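Local coordinates for toll-like receptor 13 (Mus musculus, PDB 4Z0C), which recognises and binds bacterial 23S rRNA through its leucine-rich-repeat ectodomain and signals via MYD88 and TRAF6 to activate NF-kappa-B, at residues A[685-688]-A[689-692]. Numbering follows the deposited sequence.
Sequences PFLR and SYPC
Tyr690 folds back along the chain that precedes it, and its phenol donates a hydrogen bond to a carbonyl five residues earlier, with OH 2.6 Å from Pro685 O. That acceptor lies at the ring edge, near the ring plane, while the hydroxyl stands 31° out of the carbonyl plane. With CG anti to the carbonyl carbon of Tyr690 and beside its backbone N (chi1 -64°), the side chain is sent back over the turn. One face is laid on the Leu687 backbone: CA is 3.6 Å from the ring centroid and only 11° off the normal, which qualifies as a CH-pi contact. Leu687 CD1 adds an apolar touch 4.1 Å from Tyr690 CE2, the two side chains crossing at roughly a right angle.

Two more carbonyls are satisfied within the turn. Phe686 O accepts twice from Ser689, from the backbone N at 2.8 Å and from OG at 2.5 Å, a very short bond whose exact length deserves caution; N and OG of the one serine thus converge on the same acceptor. The next carbonyl, Leu687 O, takes the backbone N of Tyr690 at 3.1 Å. Both backbone bonds are i to i+3, the spacing of a 3-10 helix.

Outside the turn, Pro685 rests on Phe655 and Asp657, Leu687 on Ser676 and Met677, and the Phe686 ring meets Tyr659. Within the LRRCT, the C-terminal capping module of this Toll-like receptor ectodomain, a short 3-10 turn with a tyrosine tethered back over it thus packs against the last strand of the leucine-rich-repeat solenoid, 655-657, and helix 670-678, and is followed by the Cys665-Cys692 disulfide.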
ATOM      1  N   PRO A 685      28.024 -18.575   2.043  1.00 38.21           N
ATOM      2  CA  PRO A 685      28.239 -17.139   2.246  1.00 42.33           C
ATOM      3  C   PRO A 685      28.612 -16.731   3.666  1.00 40.91           C
ATOM      4  O   PRO A 685      27.834 -16.924   4.613  1.00 34.14           O
ATOM      5  CB  PRO A 685      26.878 -16.524   1.893  1.00 42.28           C
ATOM      6  CG  PRO A 685      26.152 -17.547   1.102  1.00 41.58           C
ATOM      7  CD  PRO A 685      26.917 -18.834   1.107  1.00 38.15           C
ATOM      8  N   PHE A 686      29.793 -16.126   3.767  1.00 36.08           N
ATOM      9  CA  PHE A 686      30.305 -15.494   4.982  1.00 34.48           C
ATOM     10  C   PHE A 686      30.548 -16.472   6.123  1.00 38.17           C
ATOM     11  O   PHE A 686      30.724 -16.058   7.266  1.00 39.08           O
ATOM     12  CB  PHE A 686      29.412 -14.333   5.423  1.00 30.80           C
ATOM     13  CG  PHE A 686      29.057 -13.382   4.304  1.00 32.63           C
ATOM     14  CD1 PHE A 686      30.034 -12.590   3.710  1.00 32.41           C
ATOM     15  CD2 PHE A 686      27.757 -13.292   3.835  1.00 28.98           C
ATOM     16  CE1 PHE A 686      29.725 -11.721   2.671  1.00 31.87           C
ATOM     17  CE2 PHE A 686      27.436 -12.419   2.798  1.00 34.49           C
ATOM     18  CZ  PHE A 686      28.432 -11.627   2.215  1.00 26.82           C
ATOM     19  N   LEU A 687      30.602 -17.758   5.775  1.00 41.45           N
ATOM     20  CA  LEU A 687      30.802 -18.874   6.709  1.00 41.63           C
ATOM     21  C   LEU A 687      31.828 -18.590   7.797  1.00 42.28           C
ATOM     22  O   LEU A 687      31.546 -18.757   8.980  1.00 43.32           O
ATOM     23  CB  LEU A 687      31.251 -20.119   5.942  1.00 33.95           C
ATOM     24  CG  LEU A 687      31.784 -21.289   6.785  1.00 31.97           C
ATOM     25  CD1 LEU A 687      30.646 -21.922   7.593  1.00 26.85           C
ATOM     26  CD2 LEU A 687      32.454 -22.319   5.903  1.00 27.40           C
ATOM     27  N   ARG A 688      33.006 -18.124   7.382  1.00 38.35           N
ATOM     28  CA  ARG A 688      34.128 -17.884   8.294  1.00 40.21           C
ATOM     29  C   ARG A 688      33.936 -16.717   9.255  1.00 44.35           C
ATOM     30  O   ARG A 688      34.840 -16.409  10.036  1.00 46.32           O
ATOM     31  CB  ARG A 688      35.430 -17.673   7.512  1.00 39.82           C
ATOM     32  CG  ARG A 688      35.817 -18.834   6.627  1.00 40.76           C
ATOM     33  CD  ARG A 688      37.215 -18.672   6.077  1.00 45.60           C
ATOM     34  NE  ARG A 688      37.909 -19.957   6.114  1.00 64.22           N
ATOM     35  CZ  ARG A 688      38.833 -20.283   7.016  1.00 64.74           C
ATOM     36  NH1 ARG A 688      39.205 -19.407   7.945  1.00 55.26           N
ATOM     37  NH2 ARG A 688      39.393 -21.482   6.984  1.00 72.05           N
ATOM     38  N   SER A 689      32.775 -16.066   9.186  1.00 44.62           N
ATOM     39  CA  SER A 689      32.437 -14.964  10.085  1.00 39.09           C
ATOM     40  C   SER A 689      31.335 -15.310  11.092  1.00 36.04           C
ATOM     41  O   SER A 689      31.116 -14.558  12.051  1.00 34.12           O
ATOM     42  CB  SER A 689      32.007 -13.746   9.273  1.00 40.96           C
ATOM     43  OG  SER A 689      30.760 -13.972   8.641  1.00 36.06           O
ATOM     44  N   TYR A 690      30.648 -16.432  10.873  1.00 29.21           N
ATOM     45  CA  TYR A 690      29.508 -16.816  11.712  1.00 36.39           C
ATOM     46  C   TYR A 690      29.949 -16.874  13.167  1.00 43.45           C
ATOM     47  O   TYR A 690      30.852 -17.633  13.513  1.00 48.29           O
ATOM     48  CB  TYR A 690      28.931 -18.180  11.317  1.00 33.03           C
ATOM     49  CG  TYR A 690      28.325 -18.295   9.934  1.00 31.73           C
ATOM     50  CD1 TYR A 690      28.196 -17.182   9.096  1.00 21.06           C
ATOM     51  CD2 TYR A 690      27.882 -19.533   9.460  1.00 27.41           C
ATOM     52  CE1 TYR A 690      27.651 -17.307   7.827  1.00 22.85           C
ATOM     53  CE2 TYR A 690      27.332 -19.665   8.187  1.00 26.44           C
ATOM     54  CZ  TYR A 690      27.223 -18.547   7.372  1.00 27.80           C
ATOM     55  OH  TYR A 690      26.683 -18.673   6.105  1.00 26.07           O
ATOM     56  N   PRO A 691      29.311 -16.068  14.022  1.00 42.99           N
ATOM     57  CA  PRO A 691      29.717 -15.926  15.420  1.00 49.51           C
ATOM     58  C   PRO A 691      29.077 -16.970  16.322  1.00 56.69           C
ATOM     59  O   PRO A 691      28.021 -17.518  16.001  1.00 59.09           O
ATOM     60  CB  PRO A 691      29.165 -14.551  15.782  1.00 47.39           C
ATOM     61  CG  PRO A 691      27.883 -14.494  15.011  1.00 43.26           C
ATOM     62  CD  PRO A 691      28.152 -15.220  13.702  1.00 37.76           C
ATOM     63  N   CYS A 692      29.713 -17.224  17.459  1.00 62.04           N
ATOM     64  CA  CYS A 692      29.145 -18.120  18.452  1.00 62.29           C
ATOM     65  C   CYS A 692      28.044 -17.386  19.184  1.00 64.80           C
ATOM     66  O   CYS A 692      28.160 -16.188  19.437  1.00 65.36           O
ATOM     67  CB  CYS A 692      30.215 -18.600  19.427  1.00 61.75           C
ATOM     68  SG  CYS A 692      31.341 -19.812  18.699  1.00 87.04           S
TER